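Local coordinates for hypothetical protein, IPT/TIG domain protein (Bacteroides ovatus, PDB 4HW6) that is of unknown function but probably takes part in carbohydrate or other nutrient binding, pairing an IPT/TIG domain with a six-bladed beta-propeller, at residues V343-Y348 with E354-F359; K117-E120 with W125-L128; I242-Y247 with M251-D256. All coordinates share one frame; numbering follows the deposited sequence.

Contact 1: V343-Y348 with E354-F359; sequences VKNEAY and EYDFYF
Tyr348 lays the edge of its ring along the backbone of Glu354 and Tyr355 and reaches past it to the carboxylate of Asp356. Its hydroxyl donates to OD1, with Tyr348 OH 2.6 Å from Asp356 OD1, arriving on the syn side of that oxygen; ring and carboxylate planes stand 86° apart. The second oxygen is taken by an amide: Asn345 ND2 lies 3.0 Å from Asp356 OD2 and comes from above the carboxylate plane. With CG of Asn345 anti to the backbone N (chi1 -176°), ND2 also lies over one face of the Tyr348 ring, offset toward its rim, while OD1 turns back to accept from Ala347 N, which closes an Asx turn. Gripped at both oxygens, the buried carboxylate is restrained in rotation, and the two donors would probably favour its ionised form.

Next to this cluster the strands pair through their backbones. Val343 N donates to Asp356 O at 2.8 Å and Asp356 N returns a bond to Val343 O, while Asn345 N, 2.9 Å from Glu354 O, adds a rung just past the end of its strand. Val343 CB packs 3.9 Å from Tyr358 CD1, and Tyr355 CD2 comes within 3.4 Å of Lys344 N. Lys344 runs alongside Glu354 in a long salt bridge, NZ to OE1, though Glu354 OE2 accepts from Gly350 N. Thr371 and Pro372 touch both Tyr348 and Asp356. Such pairing, finished by an Asx turn and short 3-10 segment, marks an antiparallel beta hairpin, here of strands 337-344 and 355-361 at one end of a five-stranded sheet, consistent with a propeller blade's axis-side edge.

Contact 2: K117-E120 with W125-L128; sequences KLYE and WDVL
This is a surface contact within one excursion of the chain, the loop between strands 109-115 and 130-131, whose two limbs are held together by side chains and a water. The polar link is made by Tyr119, whose hydroxyl donates to Asp126, with Tyr119 OH 3.1 Å from Asp126 OD1. The carboxylate oxygen lies near the plane of the ring, at its edge, whereas the hydroxyl meets OD1 from above the carboxylate plane; the two planes are 50° apart. CG of Tyr119 sits between the backbone N and the carbonyl carbon (chi1 56°), and from there the ring extends across the gap, bringing Tyr119 CE1 to 3.6 Å from Trp125 CA.

Beside this bond, water 1 joins the backbones: it donates to Lys117 O at 2.8 Å and accepts from Asp126 N at 3.0 Å. It therefore stands in for a direct rung between limbs that are too far apart there to bond. The apolar part is small. Leu118 runs alongside Trp125 in the same direction, with Leu118 CG 4.1 Å from Trp125 CB and the methyl CD2 of Leu118 4.2 Å from CE3 of the Trp125 indole.

Partners beyond the two limbs fix the ends of these side chains: Trp125 stacks on His424 and gives its NE1 hydrogen to Asp139 OD1, while Lys117 NZ forms a salt bridge with Asp133. Backbone bonds from Lys117 to Gly136 and from Asp126 to Ala137 bind both limbs to the same neighbouring loop. The contact thus joins two limbs of a connection between successive propeller blades, cross-linked by one water and a Tyr-Asp hydrogen bond.

Contact 3: I242-Y247 with M251-D256; sequences IYYTRY and MISSYD
An antiparallel beta hairpin within one propeller blade brings strand 242-244 against strand 251-255, their axes 4.5 Å apart. Two hydrogen-bonded pairs carry it: Ile242 with Tyr255 and Tyr244 with Ser253, each bonded in both directions, as with Ile242 N 2.7 Å from Tyr255 O.

Between them Tyr243 and Ser254, a non-hydrogen-bonded pair, share one face of the sheet. Ser254 CB lies over the Tyr243 ring in a CH-pi contact, while Ile252 CG2 lies at the edge of the same ring, 3.9 Å from Tyr243 CD2. Tyr244 holds CG between its backbone N and carbonyl carbon (chi1 65°), which swings the ring across the partner strand and sets Ser253 CB over its face, 3.8 Å from the centroid. Water 2 then ties Tyr244 OH to Ser254 O. Water 4 accepts from Arg246 NE at 2.7 Å and donates to Ser253 OG at 2.6 Å, linking the guanidinium to the serine hydroxyl.

Glu264 binds both ends of that bridge, by a salt bridge to Arg246 NH2 and through its carbonyl to Ser253 OG. Strands 262-263 and 265-268 continue the sheet beyond 251-255, strand 234-235 flanks 242-244, and Leu224 of strand 221-226 packs on Ile242 and Tyr255.

The three contacts are local pairings spaced in series along the propeller part of the chain. Contact 2 comes first, then contact 3, then contact 1, each complete before the next begins, and none touches another. Contacts 1 and 3 are hairpins of two different sheets, with centres about 26 Å apart and nearest atoms about 13 Å apart. Contact 2 is a surface loop between sheets, its centre about 35 Å from that of contact 1 and about 37 Å from that of contact 3. Burial also differs: contact 3 is buried, contact 1 partly so. No binding site is established, so none of the three can be assigned to one.

Contact 1: V343-Y348 with E354-F359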
loop_
_atom_site.group_PDB
_atom_site.type_symbol
_atom_site.label_atom_id
_atom_site.label_comp_id
_atom_site.label_asym_id
_atom_site.label_seq_id
_atom_site.Cartn_x
_atom_site.Cartn_y
_atom_site.Cartn_z
ATOM N N VAL A 343 -3.196 -4.101 7.115
ATOM C CA VAL A 343 -2.244 -4.926 6.409
ATOM C C VAL A 343 -1.795 -6.068 7.318
ATOM O O VAL A 343 -1.396 -5.847 8.469
ATOM C CB VAL A 343 -1.033 -4.082 5.935
ATOM C CG1 VAL A 343 -0.011 -4.962 5.252
ATOM C CG2 VAL A 343 -1.491 -2.966 5.008
ATOM N N LYS A 344 -1.877 -7.291 6.808
ATOM C CA LYS A 344 -1.505 -8.478 7.589
ATOM C C LYS A 344 -0.041 -8.436 8.008
ATOM O O LYS A 344 0.840 -8.113 7.206
ATOM C CB LYS A 344 -1.802 -9.754 6.794
ATOM C CG LYS A 344 -2.143 -10.963 7.653
ATOM C CD LYS A 344 -2.890 -12.017 6.841
ATOM C CE LYS A 344 -3.875 -12.804 7.689
ATOM N NZ LYS A 344 -4.477 -13.932 6.924
ATOM N N ASN A 345 0.214 -8.713 9.282
ATOM C CA ASN A 345 1.568 -8.818 9.795
ATOM C C ASN A 345 1.800 -10.283 10.180
ATOM O O ASN A 345 1.171 -10.818 11.098
ATOM C CB ASN A 345 1.768 -7.893 10.996
ATOM C CG ASN A 345 3.189 -7.890 11.512
ATOM O OD1 ASN A 345 3.960 -8.822 11.266
ATOM N ND2 ASN A 345 3.542 -6.856 12.244
ATOM N N GLU A 346 2.714 -10.938 9.468
ATOM C CA GLU A 346 3.010 -12.351 9.733
ATOM C C GLU A 346 3.557 -12.631 11.136
ATOM O O GLU A 346 3.341 -13.711 11.667
ATOM C CB GLU A 346 3.937 -12.918 8.643
ATOM C CG GLU A 346 3.234 -13.092 7.296
ATOM C CD GLU A 346 1.991 -13.983 7.383
ATOM O OE1 GLU A 346 2.103 -15.119 7.904
ATOM O OE2 GLU A 346 0.898 -13.545 6.943
ATOM N N ALA A 347 4.214 -11.653 11.758
ATOM C CA ALA A 347 4.588 -11.767 13.159
ATOM C C ALA A 347 3.388 -11.957 14.109
ATOM O O ALA A 347 3.555 -12.459 15.206
ATOM C CB ALA A 347 5.415 -10.569 13.587
ATOM N N TYR A 348 2.189 -11.558 13.692
ATOM C CA TYR A 348 0.987 -11.706 14.514
ATOM C C TYR A 348 0.192 -12.977 14.207
ATOM O O TYR A 348 -0.930 -13.124 14.701
ATOM C CB TYR A 348 0.022 -10.539 14.296
ATOM C CG TYR A 348 0.564 -9.132 14.540
ATOM C CD1 TYR A 348 1.720 -8.914 15.296
ATOM C CD2 TYR A 348 -0.128 -8.024 14.059
ATOM C CE1 TYR A 348 2.191 -7.623 15.529
ATOM C CE2 TYR A 348 0.339 -6.741 14.285
ATOM C CZ TYR A 348 1.508 -6.550 15.013
ATOM O OH TYR A 348 1.940 -5.248 15.232
ATOM N N GLU A 354 -4.508 -10.021 13.547
ATOM C CA GLU A 354 -3.386 -10.344 12.691
ATOM C C GLU A 354 -2.932 -9.177 11.838
ATOM O O GLU A 354 -2.052 -9.365 10.999
ATOM C CB GLU A 354 -3.745 -11.552 11.804
ATOM C CG GLU A 354 -3.787 -12.858 12.593
ATOM C CD GLU A 354 -4.062 -14.077 11.721
ATOM O OE1 GLU A 354 -4.929 -13.978 10.817
ATOM O OE2 GLU A 354 -3.420 -15.130 11.959
ATOM N N TYR A 355 -3.462 -7.976 12.089
ATOM C CA TYR A 355 -3.255 -6.802 11.206
ATOM C C TYR A 355 -2.635 -5.610 11.911
ATOM O O TYR A 355 -2.962 -5.325 13.058
ATOM C CB TYR A 355 -4.582 -6.325 10.594
ATOM C CG TYR A 355 -5.183 -7.338 9.661
ATOM C CD1 TYR A 355 -5.975 -8.351 10.152
ATOM C CD2 TYR A 355 -4.913 -7.300 8.298
ATOM C CE1 TYR A 355 -6.503 -9.316 9.314
ATOM C CE2 TYR A 355 -5.418 -8.266 7.447
ATOM C CZ TYR A 355 -6.232 -9.258 7.962
ATOM O OH TYR A 355 -6.764 -10.245 7.160
ATOM N N ASP A 356 -1.743 -4.915 11.200
ATOM C CA ASP A 356 -1.363 -3.574 11.549
ATOM C C ASP A 356 -2.218 -2.596 10.729
ATOM O O ASP A 356 -2.740 -2.951 9.675
ATOM C CB ASP A 356 0.115 -3.330 11.238
ATOM C CG ASP A 356 1.051 -3.802 12.338
ATOM O OD1 ASP A 356 0.689 -3.771 13.530
ATOM O OD2 ASP A 356 2.205 -4.180 12.010
ATOM N N PHE A 357 -2.353 -1.371 11.220
ATOM C CA PHE A 357 -3.116 -0.318 10.560
ATOM C C PHE A 357 -2.127 0.770 10.095
ATOM O O PHE A 357 -1.587 1.527 10.917
ATOM C CB PHE A 357 -4.165 0.251 11.518
ATOM C CG PHE A 357 -5.154 1.193 10.864
ATOM C CD1 PHE A 357 -6.072 0.711 9.912
ATOM C CD2 PHE A 357 -5.205 2.536 11.225
ATOM C CE1 PHE A 357 -7.005 1.566 9.330
ATOM C CE2 PHE A 357 -6.138 3.378 10.648
ATOM C CZ PHE A 357 -7.034 2.887 9.710
ATOM N N TYR A 358 -1.887 0.835 8.784
ATOM C CA TYR A 358 -1.002 1.851 8.192
ATOM C C TYR A 358 -1.817 3.026 7.745
ATOM O O TYR A 358 -2.827 2.867 7.058
ATOM C CB TYR A 358 -0.249 1.290 6.980
ATOM C CG TYR A 358 0.825 0.305 7.343
ATOM C CD1 TYR A 358 0.523 -1.003 7.749
ATOM C CD2 TYR A 358 2.161 0.660 7.231
ATOM C CE1 TYR A 358 1.527 -1.894 8.072
ATOM C CE2 TYR A 358 3.170 -0.205 7.587
ATOM C CZ TYR A 358 2.856 -1.472 7.987
ATOM O OH TYR A 358 3.896 -2.278 8.291
ATOM N N PHE A 359 -1.398 4.223 8.128
ATOM C CA PHE A 359 -2.104 5.410 7.746
ATOM C C PHE A 359 -1.208 6.561 7.375
ATOM O O PHE A 359 -0.056 6.673 7.834
ATOM C CB PHE A 359 -3.113 5.846 8.833
ATOM C CG PHE A 359 -2.488 6.253 10.144
ATOM C CD1 PHE A 359 -2.105 5.317 11.088
ATOM C CD2 PHE A 359 -2.296 7.594 10.447
ATOM C CE1 PHE A 359 -1.521 5.709 12.292
ATOM C CE2 PHE A 359 -1.731 7.984 11.650
ATOM C CZ PHE A 359 -1.342 7.047 12.572
#

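Contact 2: K117-E120 with W125-L128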
loop_
_atom_site.group_PDB
_atom_site.type_symbol
_atom_site.label_atom_id
_atom_site.label_comp_id
_atom_site.label_asym_id
_atom_site.label_seq_id
_atom_site.Cartn_x
_atom_site.Cartn_y
_atom_site.Cartn_z
ATOM N N LYS A 117 4.509 13.013 -13.297
ATOM C CA LYS A 117 5.718 13.742 -13.682
ATOM C C LYS A 117 5.373 15.221 -13.757
ATOM O O LYS A 117 4.292 15.586 -14.201
ATOM C CB LYS A 117 6.234 13.255 -15.033
ATOM C CG LYS A 117 6.649 11.783 -15.013
ATOM C CD LYS A 117 7.015 11.324 -16.415
ATOM C CE LYS A 117 7.591 9.916 -16.434
ATOM N NZ LYS A 117 7.992 9.557 -17.822
ATOM N N LEU A 118 6.281 16.056 -13.274
ATOM C CA LEU A 118 6.094 17.497 -13.277
ATOM C C LEU A 118 7.216 18.151 -14.088
ATOM O O LEU A 118 8.201 17.505 -14.466
ATOM C CB LEU A 118 6.145 18.031 -11.849
ATOM C CG LEU A 118 5.023 17.682 -10.866
ATOM C CD1 LEU A 118 4.933 16.190 -10.596
ATOM C CD2 LEU A 118 5.237 18.484 -9.586
ATOM N N TYR A 119 7.067 19.431 -14.377
ATOM C CA TYR A 119 8.123 20.147 -15.078
ATOM C C TYR A 119 8.377 21.501 -14.440
ATOM O O TYR A 119 7.694 21.891 -13.495
ATOM C CB TYR A 119 7.858 20.246 -16.601
ATOM C CG TYR A 119 6.541 20.864 -17.019
ATOM C CD1 TYR A 119 5.375 20.106 -17.014
ATOM C CD2 TYR A 119 6.464 22.189 -17.470
ATOM C CE1 TYR A 119 4.168 20.646 -17.406
ATOM C CE2 TYR A 119 5.247 22.735 -17.877
ATOM C CZ TYR A 119 4.107 21.954 -17.832
ATOM O OH TYR A 119 2.890 22.454 -18.220
ATOM N N GLU A 120 9.417 22.171 -14.937
ATOM C CA GLU A 120 9.876 23.444 -14.408
ATOM C C GLU A 120 10.236 23.337 -12.933
ATOM O O GLU A 120 9.636 23.974 -12.091
ATOM C CB GLU A 120 8.838 24.529 -14.678
ATOM C CG GLU A 120 9.439 25.882 -15.025
ATOM C CD GLU A 120 8.499 26.729 -15.866
ATOM O OE1 GLU A 120 8.165 26.308 -16.995
ATOM O OE2 GLU A 120 8.095 27.814 -15.395
ATOM N N TRP A 125 2.531 20.998 -13.962
ATOM C CA TRP A 125 2.164 19.689 -14.520
ATOM C C TRP A 125 0.923 19.824 -15.375
ATOM O O TRP A 125 0.182 20.808 -15.278
ATOM C CB TRP A 125 1.904 18.661 -13.421
ATOM C CG TRP A 125 0.764 19.016 -12.478
ATOM C CD1 TRP A 125 -0.527 18.568 -12.537
ATOM C CD2 TRP A 125 0.840 19.875 -11.346
ATOM N NE1 TRP A 125 -1.260 19.107 -11.510
ATOM C CE2 TRP A 125 -0.447 19.928 -10.774
ATOM C CE3 TRP A 125 1.869 20.627 -10.769
ATOM C CZ2 TRP A 125 -0.729 20.686 -9.637
ATOM C CZ3 TRP A 125 1.592 21.381 -9.643
ATOM C CH2 TRP A 125 0.307 21.394 -9.080
ATOM N N ASP A 126 0.714 18.835 -16.232
ATOM C CA ASP A 126 -0.485 18.751 -17.044
ATOM C C ASP A 126 -1.404 17.721 -16.397
ATOM O O ASP A 126 -0.922 16.784 -15.776
ATOM C CB ASP A 126 -0.127 18.299 -18.452
ATOM C CG ASP A 126 0.807 19.266 -19.159
ATOM O OD1 ASP A 126 0.632 20.497 -19.010
ATOM O OD2 ASP A 126 1.724 18.785 -19.844
ATOM N N VAL A 127 -2.711 17.886 -16.574
ATOM C CA VAL A 127 -3.676 16.901 -16.142
ATOM C C VAL A 127 -4.298 16.230 -17.379
ATOM O O VAL A 127 -4.961 16.873 -18.188
ATOM C CB VAL A 127 -4.743 17.516 -15.227
ATOM C CG1 VAL A 127 -5.861 16.522 -14.946
ATOM C CG2 VAL A 127 -4.113 18.026 -13.932
ATOM N N LEU A 128 -4.051 14.935 -17.530
ATOM C CA LEU A 128 -4.567 14.164 -18.654
ATOM C C LEU A 128 -4.563 12.673 -18.385
ATOM O O LEU A 128 -3.777 12.170 -17.573
ATOM C CB LEU A 128 -3.761 14.391 -19.922
ATOM C CG LEU A 128 -2.308 13.900 -19.968
ATOM C CD1 LEU A 128 -1.861 13.654 -21.401
ATOM C CD2 LEU A 128 -1.399 14.917 -19.335
HETATM O O HOH W 1 3.080 17.032 -16.244
#

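Contact 3: I242-Y247 with M251-D256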
loop_
_atom_site.group_PDB
_atom_site.type_symbol
_atom_site.label_atom_id
_atom_site.label_comp_id
_atom_site.label_asym_id
_atom_site.label_seq_id
_atom_site.Cartn_x
_atom_site.Cartn_y
_atom_site.Cartn_z
ATOM N N ILE A 242 -23.428 0.428 4.257
ATOM C CA ILE A 242 -22.543 1.559 4.057
ATOM C C ILE A 242 -22.647 2.508 5.230
ATOM O O ILE A 242 -23.686 3.113 5.468
ATOM C CB ILE A 242 -22.846 2.321 2.743
ATOM C CG1 ILE A 242 -22.738 1.384 1.542
ATOM C CG2 ILE A 242 -21.894 3.496 2.573
ATOM C CD1 ILE A 242 -23.393 1.956 0.283
ATOM N N TYR A 243 -21.579 2.596 6.002
ATOM C CA TYR A 243 -21.528 3.460 7.172
ATOM C C TYR A 243 -20.906 4.790 6.812
ATOM O O TYR A 243 -19.868 4.843 6.151
ATOM C CB TYR A 243 -20.770 2.786 8.336
ATOM C CG TYR A 243 -21.487 1.558 8.913
ATOM C CD1 TYR A 243 -21.492 0.327 8.231
ATOM C CD2 TYR A 243 -22.142 1.618 10.148
ATOM C CE1 TYR A 243 -22.130 -0.793 8.757
ATOM C CE2 TYR A 243 -22.802 0.498 10.679
ATOM C CZ TYR A 243 -22.772 -0.709 9.980
ATOM O OH TYR A 243 -23.421 -1.819 10.490
ATOM N N TYR A 244 -21.547 5.883 7.246
ATOM C CA TYR A 244 -21.087 7.212 6.892
ATOM C C TYR A 244 -21.295 8.242 7.987
ATOM O O TYR A 244 -21.990 7.984 8.970
ATOM C CB TYR A 244 -21.726 7.679 5.587
ATOM C CG TYR A 244 -23.236 7.880 5.599
ATOM C CD1 TYR A 244 -24.121 6.804 5.465
ATOM C CD2 TYR A 244 -23.785 9.152 5.716
ATOM C CE1 TYR A 244 -25.493 7.006 5.435
ATOM C CE2 TYR A 244 -25.158 9.356 5.698
ATOM C CZ TYR A 244 -26.009 8.289 5.535
ATOM O OH TYR A 244 -27.382 8.483 5.530
ATOM N N THR A 245 -20.642 9.399 7.814
ATOM C CA THR A 245 -20.873 10.558 8.644
ATOM C C THR A 245 -21.294 11.741 7.773
ATOM O O THR A 245 -21.019 11.765 6.564
ATOM C CB THR A 245 -19.622 10.982 9.473
ATOM O OG1 THR A 245 -18.592 11.470 8.600
ATOM C CG2 THR A 245 -19.071 9.833 10.303
ATOM N N ARG A 246 -22.007 12.670 8.404
ATOM C CA ARG A 246 -22.409 13.952 7.822
ATOM C C ARG A 246 -21.964 15.108 8.709
ATOM O O ARG A 246 -22.100 15.067 9.927
ATOM C CB ARG A 246 -23.928 14.037 7.726
ATOM C CG ARG A 246 -24.566 13.071 6.744
ATOM C CD ARG A 246 -26.069 13.207 6.791
ATOM N NE ARG A 246 -26.568 12.803 8.105
ATOM C CZ ARG A 246 -27.768 13.052 8.611
ATOM N NH1 ARG A 246 -28.680 13.758 7.947
ATOM N NH2 ARG A 246 -28.061 12.598 9.825
ATOM N N TYR A 247 -21.473 16.168 8.080
ATOM C CA TYR A 247 -20.910 17.307 8.780
ATOM C C TYR A 247 -21.734 17.821 9.945
ATOM O O TYR A 247 -21.185 18.097 11.007
ATOM C CB TYR A 247 -20.630 18.426 7.773
ATOM C CG TYR A 247 -19.920 19.631 8.348
ATOM C CD1 TYR A 247 -20.631 20.667 8.923
ATOM C CD2 TYR A 247 -18.528 19.753 8.274
ATOM C CE1 TYR A 247 -19.989 21.769 9.437
ATOM C CE2 TYR A 247 -17.880 20.843 8.803
ATOM C CZ TYR A 247 -18.600 21.847 9.382
ATOM O OH TYR A 247 -17.961 22.966 9.918
HETATM N N MSE A 251 -22.737 11.615 14.788
HETATM C CA MSE A 251 -23.186 10.225 14.763
HETATM C C MSE A 251 -22.623 9.501 13.568
HETATM O O MSE A 251 -22.065 10.124 12.637
HETATM C CB MSE A 251 -24.733 10.168 14.717
HETATM C CG MSE A 251 -25.335 10.785 13.447
HETATM SE SE MSE A 251 -27.236 11.140 13.606
HETATM C CE MSE A 251 -27.242 12.312 15.150
ATOM N N ILE A 252 -22.723 8.169 13.616
ATOM C CA ILE A 252 -22.518 7.357 12.446
ATOM C C ILE A 252 -23.903 6.911 11.963
ATOM O O ILE A 252 -24.730 6.440 12.738
ATOM C CB ILE A 252 -21.658 6.126 12.751
ATOM C CG1 ILE A 252 -20.289 6.577 13.258
ATOM C CG2 ILE A 252 -21.529 5.214 11.520
ATOM C CD1 ILE A 252 -19.460 5.435 13.830
ATOM N N SER A 253 -24.101 7.046 10.654
ATOM C CA SER A 253 -25.306 6.637 9.979
ATOM C C SER A 253 -24.988 5.446 9.086
ATOM O O SER A 253 -23.803 5.159 8.810
ATOM C CB SER A 253 -25.847 7.794 9.111
ATOM O OG SER A 253 -26.102 8.981 9.884
ATOM N N SER A 254 -26.019 4.794 8.564
ATOM C CA SER A 254 -25.809 3.782 7.532
ATOM C C SER A 254 -26.918 3.725 6.507
ATOM O O SER A 254 -28.069 4.107 6.771
ATOM C CB SER A 254 -25.675 2.374 8.131
ATOM O OG SER A 254 -26.907 1.923 8.657
ATOM N N TYR A 255 -26.543 3.181 5.350
ATOM C CA TYR A 255 -27.443 2.823 4.284
ATOM C C TYR A 255 -27.173 1.378 3.877
ATOM O O TYR A 255 -26.018 0.987 3.635
ATOM C CB TYR A 255 -27.266 3.775 3.075
ATOM C CG TYR A 255 -28.074 3.332 1.876
ATOM C CD1 TYR A 255 -29.414 3.650 1.760
ATOM C CD2 TYR A 255 -27.505 2.568 0.880
ATOM C CE1 TYR A 255 -30.164 3.227 0.672
ATOM C CE2 TYR A 255 -28.231 2.158 -0.219
ATOM C CZ TYR A 255 -29.563 2.488 -0.329
ATOM O OH TYR A 255 -30.295 2.052 -1.427
ATOM N N ASP A 256 -28.236 0.580 3.826
ATOM C CA ASP A 256 -28.135 -0.830 3.440
ATOM C C ASP A 256 -28.479 -1.015 1.973
ATOM O O ASP A 256 -29.658 -0.946 1.605
ATOM C CB ASP A 256 -29.079 -1.664 4.294
ATOM C CG ASP A 256 -28.925 -3.155 4.053
ATOM O OD1 ASP A 256 -28.287 -3.560 3.070
ATOM O OD2 ASP A 256 -29.429 -3.915 4.876
HETATM O O HOH W 2 -28.821 6.923 7.294
HETATM O O HOH W 3 -22.771 12.185 11.127
HETATM O O HOH W 4 -25.235 11.429 10.044
#